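Side-chain contacts in UDP-N-acetylglucosamine 2-epimerase (Listeria monocytogenes, PDB 3OT5), which probably interconverts UDP-N-acetylglucosamine and UDP-N-acetylmannosamine by inverting the configuration at C2 of the amino sugar: residues A[162-167]-A[185-190]; A[172-177]-A[385-390]; A[215-220]-A[259-264]; A[243-248]-A[268-273]. One frame throughout, in Å; residues are numbered along the deposited sequence.

In the fold
The chain folds into two Rossmann-like domains, each built on a parallel sheet, as in GT-B-type sugar-nucleotide enzymes. Interactions 1 and 2 belong to the first domain and touch through His-173, which neighbours both Gly-167 and Lys-189; interactions 3 and 4 belong to the second, meeting at Tyr-262 and elsewhere. Across the two domains the contacts stay at least about 23 Å apart between nearest atoms. Interactions 2 and 4 are buried and apolar, each resting on one phenylalanine. Interactions 1 and 3 are partly buried and bring in charge: a water-bridged lysine in the first, a glutamate beside aliphatic packing in the second. Interaction 2 alone joins distant sequence, and its loop encloses interactions 3 and 4.

Interaction 1: A[162-167]-A[185-190]; sequences NRQLTG and LAEGKD
Lys-189 makes the closest touch of this contact: its CE rests against the carbonyl of Gly-167, 3.4 Å from Gly-167 O, a van der Waals touch on the helix 159-169. The ammonium beyond it spans the gap through one water, which accepts from Lys-189 NZ at 2.6 Å and donates to Gln-164 O, also at 2.6 Å. The lysine chain turns once, at chi2 (65°), and then runs extended to NZ, which brings the charge back beside Glu-187. There Lys-189 NZ makes a salt bridge of 2.8 Å to Glu-187 OE1, meeting the oxygen from above the carboxylate, 41° out of its plane.

The two charged residues stand where helix 178-186 ends in a Schellman motif, with Gly-188 at the C-prime position; its positive phi reverses the chain, and Gly-188 N bonds back to Leu-185 O. That turn sets Glu-187 and Lys-189 on the same side, facing helix 159-169. The second carboxylate oxygen, Glu-187 OE2, passes 4.3 Å from Gln-164 CG and pairs with Arg-149, so the glutamate sits between two cations. The amide of Gln-164, in turn, is held by Glu-160 one turn earlier in its helix, while Ile-194 lies against the Lys-189 chain.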
loop_
_atom_site.group_PDB
_atom_site.type_symbol
_atom_site.label_atom_id
_atom_site.label_comp_id
_atom_site.label_asym_id
_atom_site.label_seq_id
_atom_site.Cartn_x
_atom_site.Cartn_y
_atom_site.Cartn_z
ATOM N N ASN A 162 8.591 4.659 -14.690
ATOM C CA ASN A 162 7.677 5.699 -14.254
ATOM C C ASN A 162 8.235 6.435 -13.056
ATOM O O ASN A 162 8.374 7.653 -13.083
ATOM C CB ASN A 162 6.288 5.150 -13.940
ATOM C CG ASN A 162 5.486 4.857 -15.194
ATOM O OD1 ASN A 162 5.814 5.376 -16.246
ATOM N ND2 ASN A 162 4.439 4.012 -15.088
ATOM N N ARG A 163 8.605 5.697 -12.024
ATOM C CA ARG A 163 9.100 6.338 -10.812
ATOM C C ARG A 163 10.445 7.025 -11.002
ATOM O O ARG A 163 10.771 7.975 -10.262
ATOM C CB ARG A 163 9.103 5.353 -9.648
ATOM C CG ARG A 163 9.951 4.131 -9.821
ATOM C CD ARG A 163 9.404 3.053 -8.919
ATOM N NE ARG A 163 10.058 1.771 -9.098
ATOM C CZ ARG A 163 9.582 0.634 -8.606
ATOM N NH1 ARG A 163 8.428 0.629 -7.944
ATOM N NH2 ARG A 163 10.238 -0.502 -8.798
ATOM N N GLN A 164 11.234 6.560 -11.972
ATOM C CA GLN A 164 12.501 7.219 -12.225
ATOM C C GLN A 164 12.242 8.529 -12.964
ATOM O O GLN A 164 12.831 9.547 -12.624
ATOM C CB GLN A 164 13.481 6.355 -12.998
ATOM C CG GLN A 164 14.120 5.240 -12.204
ATOM C CD GLN A 164 15.221 4.549 -13.000
ATOM O OE1 GLN A 164 15.935 5.196 -13.753
ATOM N NE2 GLN A 164 15.375 3.238 -12.815
ATOM N N LEU A 165 11.345 8.515 -13.950
ATOM C CA LEU A 165 11.032 9.729 -14.708
ATOM C C LEU A 165 10.376 10.747 -13.792
ATOM O O LEU A 165 10.748 11.923 -13.780
ATOM C CB LEU A 165 10.135 9.426 -15.913
ATOM C CG LEU A 165 10.790 8.559 -17.009
ATOM C CD1 LEU A 165 9.785 8.200 -18.057
ATOM C CD2 LEU A 165 11.972 9.285 -17.639
ATOM N N THR A 166 9.383 10.297 -13.038
ATOM C CA THR A 166 8.713 11.164 -12.082
ATOM C C THR A 166 9.752 11.740 -11.138
ATOM O O THR A 166 9.704 12.919 -10.802
ATOM C CB THR A 166 7.633 10.412 -11.302
ATOM O OG1 THR A 166 6.582 10.049 -12.207
ATOM C CG2 THR A 166 7.072 11.291 -10.186
ATOM N N GLY A 167 10.717 10.905 -10.748
ATOM C CA GLY A 167 11.793 11.327 -9.869
ATOM C C GLY A 167 12.634 12.478 -10.411
ATOM O O GLY A 167 13.099 13.313 -9.644
ATOM N N LEU A 185 19.228 9.973 -3.434
ATOM C CA LEU A 185 20.518 10.629 -3.231
ATOM C C LEU A 185 21.573 10.096 -4.200
ATOM O O LEU A 185 22.379 10.870 -4.714
ATOM C CB LEU A 185 21.005 10.472 -1.793
ATOM C CG LEU A 185 20.189 11.219 -0.741
ATOM C CD1 LEU A 185 20.714 10.901 0.658
ATOM C CD2 LEU A 185 20.212 12.719 -1.006
ATOM N N ALA A 186 21.566 8.785 -4.443
ATOM C CA ALA A 186 22.533 8.159 -5.356
ATOM C C ALA A 186 22.367 8.685 -6.787
ATOM O O ALA A 186 23.316 8.674 -7.572
ATOM C CB ALA A 186 22.414 6.638 -5.317
ATOM N N GLU A 187 21.162 9.143 -7.121
ATOM C CA GLU A 187 20.896 9.726 -8.441
ATOM C C GLU A 187 21.199 11.233 -8.450
ATOM O O GLU A 187 20.895 11.931 -9.414
ATOM C CB GLU A 187 19.451 9.473 -8.858
ATOM C CG GLU A 187 19.135 7.999 -9.081
ATOM C CD GLU A 187 17.666 7.731 -9.295
ATOM O OE1 GLU A 187 16.831 8.607 -8.961
ATOM O OE2 GLU A 187 17.334 6.624 -9.774
ATOM N N GLY A 188 21.784 11.733 -7.368
ATOM C CA GLY A 188 22.153 13.135 -7.278
ATOM C C GLY A 188 21.055 14.121 -6.929
ATOM O O GLY A 188 21.211 15.305 -7.192
ATOM N N LYS A 189 19.941 13.661 -6.353
ATOM C CA LYS A 189 18.875 14.593 -5.955
ATOM C C LYS A 189 19.321 15.431 -4.761
ATOM O O LYS A 189 20.132 14.994 -3.942
ATOM C CB LYS A 189 17.548 13.890 -5.621
ATOM C CG LYS A 189 16.651 13.545 -6.799
ATOM C CD LYS A 189 17.224 12.524 -7.741
ATOM C CE LYS A 189 16.216 12.220 -8.848
ATOM N NZ LYS A 189 16.721 11.225 -9.816
ATOM N N ASP A 190 18.760 16.633 -4.666
ATOM C CA ASP A 190 19.086 17.569 -3.601
ATOM C C ASP A 190 18.499 17.075 -2.275
ATOM O O ASP A 190 17.284 17.020 -2.127
ATOM C CB ASP A 190 18.532 18.955 -3.971
ATOM C CG ASP A 190 18.948 20.053 -3.001
ATOM O OD1 ASP A 190 18.615 21.226 -3.284
ATOM O OD2 ASP A 190 19.607 19.767 -1.978
HETATM O O HOH W 1 15.045 9.795 -11.265
#

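Interaction 2: A[172-177]-A[385-390]; sequences IHFSPT and LAAIKS
Phe-174 presents its ring edge to Ala-387, joining a strand of the first Rossmann-like sheet to helix 380-392 from near the chain's end. A C-terminal helix returning to the first domain in this way is a feature of GT-B-type folds. The strand and helix segments run nearly antiparallel, at 161°, with their axes 10.0 Å apart at closest approach. Packing is tightest at Ala-387, whose CB lies in the ring plane 3.7 Å from Phe-174 CE1. With its CG anti to the carbonyl carbon (chi1 -49°), the phenylalanine reaches out from the sheet so that the outer rim of the ring does the touching. Ile-172, two residues back on the same face of the strand, adds CD1 at 4.2 Å from Ala-387 CB, and Phe-195 of the next strand also packs against both Ile-172 and Ala-387.

Farther along the helix the contact opens. Ser-390 comes no nearer than 6.8 Å to the strand segment, and Lys-389 turns to the partly exposed side, where it pairs with Glu-393. Back in the packed part, the side chain of Ile-388 crosses that of Phe-174 at about a right angle, with Ile-388 CG1 3.9 Å from Phe-174 CZ.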
loop_
_atom_site.group_PDB
_atom_site.type_symbol
_atom_site.label_atom_id
_atom_site.label_comp_id
_atom_site.label_asym_id
_atom_site.label_seq_id
_atom_site.Cartn_x
_atom_site.Cartn_y
_atom_site.Cartn_z
ATOM N N ILE A 172 9.831 17.892 -5.047
ATOM C CA ILE A 172 9.851 17.454 -3.665
ATOM C C ILE A 172 9.449 15.976 -3.627
ATOM O O ILE A 172 8.512 15.535 -4.304
ATOM C CB ILE A 172 9.010 18.417 -2.771
ATOM C CG1 ILE A 172 9.073 18.020 -1.301
ATOM C CG2 ILE A 172 7.580 18.500 -3.256
ATOM C CD1 ILE A 172 8.515 19.117 -0.379
ATOM N N HIS A 173 10.214 15.209 -2.861
ATOM C CA HIS A 173 10.041 13.780 -2.784
ATOM C C HIS A 173 9.678 13.363 -1.387
ATOM O O HIS A 173 10.332 13.758 -0.414
ATOM C CB HIS A 173 11.356 13.106 -3.173
ATOM C CG HIS A 173 11.925 13.607 -4.459
ATOM N ND1 HIS A 173 11.734 12.963 -5.662
ATOM C CD2 HIS A 173 12.665 14.706 -4.733
ATOM C CE1 HIS A 173 12.347 13.635 -6.620
ATOM N NE2 HIS A 173 12.912 14.704 -6.085
ATOM N N PHE A 174 8.639 12.554 -1.297
ATOM C CA PHE A 174 8.179 12.063 -0.035
ATOM C C PHE A 174 8.457 10.565 -0.101
ATOM O O PHE A 174 7.698 9.805 -0.667
ATOM C CB PHE A 174 6.698 12.409 0.140
ATOM C CG PHE A 174 6.383 13.860 -0.148
ATOM C CD1 PHE A 174 6.786 14.857 0.719
ATOM C CD2 PHE A 174 5.682 14.219 -1.297
ATOM C CE1 PHE A 174 6.496 16.177 0.467
ATOM C CE2 PHE A 174 5.376 15.537 -1.558
ATOM C CZ PHE A 174 5.796 16.530 -0.677
ATOM N N SER A 175 9.605 10.165 0.434
ATOM C CA SER A 175 10.014 8.771 0.412
ATOM C C SER A 175 9.364 8.004 1.544
ATOM O O SER A 175 9.152 8.545 2.622
ATOM C CB SER A 175 11.534 8.660 0.528
ATOM O OG SER A 175 12.167 9.287 -0.574
ATOM N N PRO A 176 9.029 6.743 1.294
ATOM C CA PRO A 176 8.416 5.994 2.357
ATOM C C PRO A 176 9.457 5.460 3.323
ATOM O O PRO A 176 9.139 5.228 4.483
ATOM C CB PRO A 176 7.732 4.846 1.617
ATOM C CG PRO A 176 8.609 4.600 0.460
ATOM C CD PRO A 176 9.119 5.959 0.051
ATOM N N THR A 177 10.694 5.305 2.863
ATOM C CA THR A 177 11.745 4.753 3.707
ATOM C C THR A 177 13.088 5.427 3.508
ATOM O O THR A 177 13.295 6.193 2.552
ATOM C CB THR A 177 11.960 3.259 3.401
ATOM O OG1 THR A 177 12.375 3.110 2.036
ATOM C CG2 THR A 177 10.674 2.465 3.626
ATOM N N LEU A 385 2.463 17.190 4.523
ATOM C CA LEU A 385 1.924 18.548 4.569
ATOM C C LEU A 385 2.902 19.526 5.198
ATOM O O LEU A 385 3.089 20.618 4.679
ATOM C CB LEU A 385 0.575 18.619 5.291
ATOM C CG LEU A 385 -0.597 17.896 4.621
ATOM C CD1 LEU A 385 -1.898 18.238 5.361
ATOM C CD2 LEU A 385 -0.712 18.282 3.145
ATOM N N ALA A 386 3.531 19.133 6.301
ATOM C CA ALA A 386 4.498 20.011 6.962
ATOM C C ALA A 386 5.617 20.306 5.974
ATOM O O ALA A 386 6.118 21.423 5.905
ATOM C CB ALA A 386 5.044 19.375 8.243
ATOM N N ALA A 387 5.991 19.294 5.200
ATOM C CA ALA A 387 7.022 19.442 4.194
ATOM C C ALA A 387 6.579 20.496 3.155
ATOM O O ALA A 387 7.325 21.426 2.825
ATOM C CB ALA A 387 7.288 18.086 3.526
ATOM N N ILE A 388 5.348 20.380 2.677
ATOM C CA ILE A 388 4.817 21.348 1.712
ATOM C C ILE A 388 4.710 22.734 2.362
ATOM O O ILE A 388 5.104 23.734 1.750
ATOM C CB ILE A 388 3.462 20.900 1.147
ATOM C CG1 ILE A 388 3.632 19.596 0.361
ATOM C CG2 ILE A 388 2.882 21.980 0.231
ATOM C CD1 ILE A 388 2.336 19.001 -0.129
ATOM N N LYS A 389 4.201 22.806 3.598
ATOM C CA LYS A 389 4.122 24.099 4.299
ATOM C C LYS A 389 5.510 24.702 4.401
ATOM O O LYS A 389 5.695 25.885 4.161
ATOM C CB LYS A 389 3.571 23.969 5.718
ATOM C CG LYS A 389 2.090 23.750 5.831
ATOM C CD LYS A 389 1.661 23.567 7.301
ATOM C CE LYS A 389 2.049 24.734 8.212
ATOM N NZ LYS A 389 1.428 26.034 7.838
ATOM N N SER A 390 6.470 23.862 4.776
ATOM C CA SER A 390 7.873 24.260 4.917
ATOM C C SER A 390 8.407 24.996 3.703
ATOM O O SER A 390 9.169 25.932 3.834
ATOM C CB SER A 390 8.751 23.026 5.142
ATOM O OG SER A 390 10.119 23.395 5.079
#

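Interaction 3: A[215-220]-A[259-264]; sequences HPILEN and ELVYPM
Glu-259 brings its carboxylate up to Ile-217 with both oxygens already engaged: OE2 is hydrogen-bonded to Asn-224 ND2 and OE1 to His-285 NE2. Gripped at both oxygens, the group is held in place beside the short helix 216-219, where Ile-217 CG2 comes within 4.4 Å of Glu-259 OE1. The same methyl makes the apolar part of the contact, meeting Val-261 CG2 at 4.0 Å. With CG1 of Ile-217 beside the backbone N (chi1 -61°), CG2 is the branch left to face the strand; the two side chains cross at a slant, methyl against methyl. Glu-259 and Val-261, two apart on strand 258-263, both point to this side of the sheet, and His-285 and Ile-287 of the adjoining strand continue the surface under Ile-217.

The helix itself starts from a side-chain cap. Ile-217 N donates to His-215 ND1 over 3.3 Å at a moderately bent angle of 144°, nearly in the imidazole plane. His-215 also packs edge-to-face with Phe-298. The contact packs this small helix against one side of the second Rossmann-like sheet, over strands 258-263 and 284-287, with Leu-218 reaching Leu-226 of strand 225-229. Since ND1 accepts here, a neutral His-215 would probably carry its proton on NE2, and the donors Asn-224 and His-285 would together tend to stabilise negative charge on Glu-259, with an aliphatic methyl close by.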
loop_
_atom_site.group_PDB
_atom_site.type_symbol
_atom_site.label_atom_id
_atom_site.label_comp_id
_atom_site.label_asym_id
_atom_site.label_seq_id
_atom_site.Cartn_x
_atom_site.Cartn_y
_atom_site.Cartn_z
ATOM N N HIS A 215 -18.846 -8.858 10.335
ATOM C CA HIS A 215 -18.685 -10.029 9.458
ATOM C C HIS A 215 -18.875 -11.318 10.261
ATOM O O HIS A 215 -18.168 -11.533 11.243
ATOM C CB HIS A 215 -17.331 -10.068 8.748
ATOM C CG HIS A 215 -17.292 -11.037 7.600
ATOM N ND1 HIS A 215 -17.308 -12.405 7.774
ATOM C CD2 HIS A 215 -17.234 -10.832 6.262
ATOM C CE1 HIS A 215 -17.272 -12.999 6.594
ATOM N NE2 HIS A 215 -17.220 -12.067 5.661
ATOM N N PRO A 216 -19.813 -12.191 9.826
ATOM C CA PRO A 216 -20.145 -13.459 10.507
ATOM C C PRO A 216 -18.949 -14.228 11.066
ATOM O O PRO A 216 -18.933 -14.575 12.249
ATOM C CB PRO A 216 -20.826 -14.294 9.402
ATOM C CG PRO A 216 -20.634 -13.526 8.123
ATOM C CD PRO A 216 -20.496 -12.100 8.525
ATOM N N ILE A 217 -17.954 -14.466 10.215
ATOM C CA ILE A 217 -16.749 -15.202 10.600
ATOM C C ILE A 217 -16.033 -14.540 11.762
ATOM O O ILE A 217 -15.547 -15.206 12.678
ATOM C CB ILE A 217 -15.766 -15.296 9.424
ATOM C CG1 ILE A 217 -16.411 -16.035 8.245
ATOM C CG2 ILE A 217 -14.504 -15.996 9.861
ATOM C CD1 ILE A 217 -15.561 -16.019 6.999
ATOM N N LEU A 218 -15.944 -13.221 11.703
ATOM C CA LEU A 218 -15.298 -12.466 12.754
ATOM C C LEU A 218 -16.164 -12.482 14.006
ATOM O O LEU A 218 -15.642 -12.510 15.116
ATOM C CB LEU A 218 -15.016 -11.045 12.277
ATOM C CG LEU A 218 -14.001 -10.991 11.130
ATOM C CD1 LEU A 218 -13.812 -9.570 10.621
ATOM C CD2 LEU A 218 -12.676 -11.578 11.581
ATOM N N GLU A 219 -17.485 -12.513 13.811
ATOM C CA GLU A 219 -18.446 -12.544 14.916
ATOM C C GLU A 219 -18.532 -13.936 15.544
ATOM O O GLU A 219 -18.782 -14.065 16.740
ATOM C CB GLU A 219 -19.837 -12.086 14.444
ATOM C CG GLU A 219 -19.875 -10.631 13.939
ATOM C CD GLU A 219 -21.251 -10.204 13.423
ATOM O OE1 GLU A 219 -21.398 -9.027 13.005
ATOM O OE2 GLU A 219 -22.182 -11.040 13.437
ATOM N N ASN A 220 -18.336 -14.977 14.740
ATOM C CA ASN A 220 -18.374 -16.343 15.257
ATOM C C ASN A 220 -16.992 -16.809 15.686
ATOM O O ASN A 220 -16.831 -17.922 16.169
ATOM C CB ASN A 220 -18.941 -17.300 14.210
ATOM C CG ASN A 220 -20.397 -17.006 13.875
ATOM O OD1 ASN A 220 -20.987 -16.054 14.387
ATOM N ND2 ASN A 220 -20.984 -17.835 13.019
ATOM N N GLU A 259 -8.480 -20.423 13.343
ATOM C CA GLU A 259 -9.384 -20.423 12.209
ATOM C C GLU A 259 -8.640 -19.779 11.050
ATOM O O GLU A 259 -7.840 -18.877 11.252
ATOM C CB GLU A 259 -10.698 -19.702 12.504
ATOM C CG GLU A 259 -11.557 -20.424 13.532
ATOM C CD GLU A 259 -12.987 -19.927 13.570
ATOM O OE1 GLU A 259 -13.431 -19.275 12.590
ATOM O OE2 GLU A 259 -13.677 -20.224 14.568
ATOM N N LEU A 260 -8.887 -20.281 9.848
ATOM C CA LEU A 260 -8.234 -19.790 8.654
ATOM C C LEU A 260 -9.236 -19.158 7.726
ATOM O O LEU A 260 -10.302 -19.709 7.494
ATOM C CB LEU A 260 -7.528 -20.946 7.926
ATOM C CG LEU A 260 -6.946 -20.700 6.517
ATOM C CD1 LEU A 260 -5.898 -19.613 6.487
ATOM C CD2 LEU A 260 -6.372 -21.999 5.944
ATOM N N VAL A 261 -8.900 -17.971 7.238
ATOM C CA VAL A 261 -9.721 -17.266 6.281
ATOM C C VAL A 261 -8.852 -17.157 5.040
ATOM O O VAL A 261 -7.718 -16.693 5.108
ATOM C CB VAL A 261 -10.143 -15.869 6.761
ATOM C CG1 VAL A 261 -10.902 -15.133 5.650
ATOM C CG2 VAL A 261 -11.000 -15.973 8.004
ATOM N N TYR A 262 -9.374 -17.626 3.918
ATOM C CA TYR A 262 -8.655 -17.584 2.675
ATOM C C TYR A 262 -9.513 -17.043 1.552
ATOM O O TYR A 262 -10.331 -17.770 1.002
ATOM C CB TYR A 262 -8.127 -18.974 2.285
ATOM C CG TYR A 262 -7.498 -18.962 0.912
ATOM C CD1 TYR A 262 -6.317 -18.269 0.680
ATOM C CD2 TYR A 262 -8.079 -19.638 -0.157
ATOM C CE1 TYR A 262 -5.740 -18.235 -0.590
ATOM C CE2 TYR A 262 -7.501 -19.624 -1.421
ATOM C CZ TYR A 262 -6.339 -18.918 -1.633
ATOM O OH TYR A 262 -5.775 -18.889 -2.891
ATOM N N PRO A 263 -9.355 -15.755 1.234
ATOM C CA PRO A 263 -10.086 -15.202 0.116
ATOM C C PRO A 263 -9.523 -15.885 -1.114
ATOM O O PRO A 263 -8.386 -15.628 -1.501
ATOM C CB PRO A 263 -9.720 -13.712 0.151
ATOM C CG PRO A 263 -9.226 -13.467 1.525
ATOM C CD PRO A 263 -8.560 -14.730 1.925
ATOM N N MET A 264 -10.296 -16.774 -1.712
ATOM C CA MET A 264 -9.807 -17.527 -2.855
ATOM C C MET A 264 -9.467 -16.708 -4.085
ATOM O O MET A 264 -10.228 -15.845 -4.490
ATOM C CB MET A 264 -10.813 -18.592 -3.248
ATOM C CG MET A 264 -10.925 -19.715 -2.248
ATOM S SD MET A 264 -12.110 -20.908 -2.836
ATOM C CE MET A 264 -13.603 -19.911 -2.806
#

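Interaction 4: A[243-248]-A[268-273]; sequences GMFEAV and PAVREK
The Phe-245 ring meets Lys-273 CB at its edge, near the ring plane. Lys-273 CB lies 3.9 Å from Phe-245 CE2, so it is the root of the lysine that touches; the rest of that chain crosses the phenylalanine at about a right angle, kinks at chi4 (-61°) and carries the ammonium away. The backbone of the second helix takes part as well: Val-270 O approaches Phe-245 CE2 obliquely at 3.7 Å. From the same residue, Val-270 CG1 touches Phe-245 CZ at 4.0 Å, the valine also crossing the phenylalanine at about a right angle.

The ring has an aromatic neighbour in Tyr-262 of strand 258-263, with which it packs edge-to-face. Val-270 leans on the same tyrosine, and Ile-277 and Leu-278, a turn further along the second helix, also touch Phe-245. Phe-245 thus touches the second helix and the strand at once, while Lys-273 forms the partly exposed border of the contact. Behind Phe-245, Met-244 and Ala-247 pack against helix 348-360. Helix 240-254, strand 258-263 and helix 268-278 follow one another in sequence between the parallel strands 225-229 and 284-287, the beta-alpha-beta-alpha-beta succession of a Rossmann-like domain, here with its two connecting helices in direct contact.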
loop_
_atom_site.group_PDB
_atom_site.type_symbol
_atom_site.label_atom_id
_atom_site.label_comp_id
_atom_site.label_asym_id
_atom_site.label_seq_id
_atom_site.Cartn_x
_atom_site.Cartn_y
_atom_site.Cartn_z
ATOM N N GLY A 243 1.420 -27.245 -1.837
ATOM C CA GLY A 243 2.169 -27.417 -0.599
ATOM C C GLY A 243 1.743 -26.398 0.445
ATOM O O GLY A 243 1.637 -26.714 1.634
ATOM N N MET A 244 1.482 -25.172 -0.000
ATOM C CA MET A 244 1.074 -24.111 0.916
ATOM C C MET A 244 -0.311 -24.359 1.542
ATOM O O MET A 244 -0.469 -24.161 2.745
ATOM C CB MET A 244 1.162 -22.734 0.240
ATOM C CG MET A 244 2.584 -22.409 -0.217
ATOM S SD MET A 244 2.859 -20.740 -0.805
ATOM C CE MET A 244 1.608 -20.585 -2.078
ATOM N N PHE A 245 -1.297 -24.798 0.752
ATOM C CA PHE A 245 -2.627 -25.079 1.319
ATOM C C PHE A 245 -2.534 -26.248 2.295
ATOM O O PHE A 245 -3.121 -26.215 3.383
ATOM C CB PHE A 245 -3.697 -25.397 0.267
ATOM C CG PHE A 245 -3.984 -24.275 -0.695
ATOM C CD1 PHE A 245 -4.174 -22.982 -0.246
ATOM C CD2 PHE A 245 -4.205 -24.545 -2.038
ATOM C CE1 PHE A 245 -4.473 -21.942 -1.144
ATOM C CE2 PHE A 245 -4.516 -23.526 -2.934
ATOM C CZ PHE A 245 -4.650 -22.221 -2.482
ATOM N N GLU A 246 -1.799 -27.283 1.902
ATOM C CA GLU A 246 -1.617 -28.445 2.760
ATOM C C GLU A 246 -0.990 -28.009 4.076
ATOM O O GLU A 246 -1.329 -28.536 5.124
ATOM C CB GLU A 246 -0.765 -29.513 2.070
ATOM C CG GLU A 246 -1.453 -30.177 0.881
ATOM C CD GLU A 246 -0.582 -31.205 0.169
ATOM O OE1 GLU A 246 -1.139 -32.099 -0.509
ATOM O OE2 GLU A 246 0.655 -31.138 0.293
ATOM N N ALA A 247 -0.098 -27.023 4.016
ATOM C CA ALA A 247 0.566 -26.516 5.213
ATOM C C ALA A 247 -0.426 -25.895 6.194
ATOM O O ALA A 247 -0.434 -26.253 7.368
ATOM C CB ALA A 247 1.629 -25.493 4.838
ATOM N N VAL A 248 -1.245 -24.963 5.704
ATOM C CA VAL A 248 -2.229 -24.282 6.542
ATOM C C VAL A 248 -3.325 -25.243 7.028
ATOM O O VAL A 248 -3.813 -25.121 8.145
ATOM C CB VAL A 248 -2.802 -23.011 5.849
ATOM C CG1 VAL A 248 -1.707 -21.960 5.702
ATOM C CG2 VAL A 248 -3.409 -23.339 4.491
ATOM N N PRO A 268 -9.400 -20.655 -11.444
ATOM C CA PRO A 268 -10.095 -21.920 -11.192
ATOM C C PRO A 268 -9.195 -23.056 -10.691
ATOM O O PRO A 268 -9.598 -23.800 -9.793
ATOM C CB PRO A 268 -10.674 -22.275 -12.563
ATOM C CG PRO A 268 -10.792 -20.995 -13.269
ATOM C CD PRO A 268 -9.660 -20.156 -12.808
ATOM N N ALA A 269 -8.007 -23.203 -11.276
ATOM C CA ALA A 269 -7.077 -24.256 -10.860
ATOM C C ALA A 269 -6.679 -24.054 -9.395
ATOM O O ALA A 269 -6.533 -25.020 -8.641
ATOM C CB ALA A 269 -5.855 -24.277 -11.750
ATOM N N VAL A 270 -6.514 -22.794 -8.998
ATOM C CA VAL A 270 -6.162 -22.459 -7.623
ATOM C C VAL A 270 -7.329 -22.788 -6.683
ATOM O O VAL A 270 -7.133 -23.382 -5.615
ATOM C CB VAL A 270 -5.781 -20.959 -7.479
ATOM C CG1 VAL A 270 -5.616 -20.573 -6.006
ATOM C CG2 VAL A 270 -4.513 -20.656 -8.280
ATOM N N ARG A 271 -8.541 -22.410 -7.084
ATOM C CA ARG A 271 -9.724 -22.682 -6.267
ATOM C C ARG A 271 -9.952 -24.161 -6.083
ATOM O O ARG A 271 -10.284 -24.614 -4.994
ATOM C CB ARG A 271 -10.978 -22.063 -6.874
ATOM C CG ARG A 271 -10.936 -20.581 -6.855
ATOM C CD ARG A 271 -12.306 -19.997 -6.996
ATOM N NE ARG A 271 -12.237 -18.560 -6.785
ATOM C CZ ARG A 271 -13.286 -17.776 -6.596
ATOM N NH1 ARG A 271 -14.507 -18.291 -6.567
ATOM N NH2 ARG A 271 -13.105 -16.473 -6.411
ATOM N N GLU A 272 -9.787 -24.901 -7.167
ATOM C CA GLU A 272 -9.960 -26.342 -7.152
ATOM C C GLU A 272 -9.018 -26.960 -6.120
ATOM O O GLU A 272 -9.416 -27.852 -5.382
ATOM C CB GLU A 272 -9.720 -26.899 -8.560
ATOM C CG GLU A 272 -9.839 -28.403 -8.716
ATOM C CD GLU A 272 -9.674 -28.839 -10.174
ATOM O OE1 GLU A 272 -9.750 -27.970 -11.078
ATOM O OE2 GLU A 272 -9.477 -30.049 -10.419
ATOM N N LYS A 273 -7.779 -26.473 -6.057
ATOM C CA LYS A 273 -6.806 -26.981 -5.085
ATOM C C LYS A 273 -7.221 -26.578 -3.678
ATOM O O LYS A 273 -7.049 -27.342 -2.735
ATOM C CB LYS A 273 -5.391 -26.460 -5.374
ATOM C CG LYS A 273 -4.769 -26.971 -6.685
ATOM C CD LYS A 273 -3.403 -26.324 -6.939
ATOM C CE LYS A 273 -2.836 -26.683 -8.324
ATOM N NZ LYS A 273 -2.628 -28.139 -8.497
#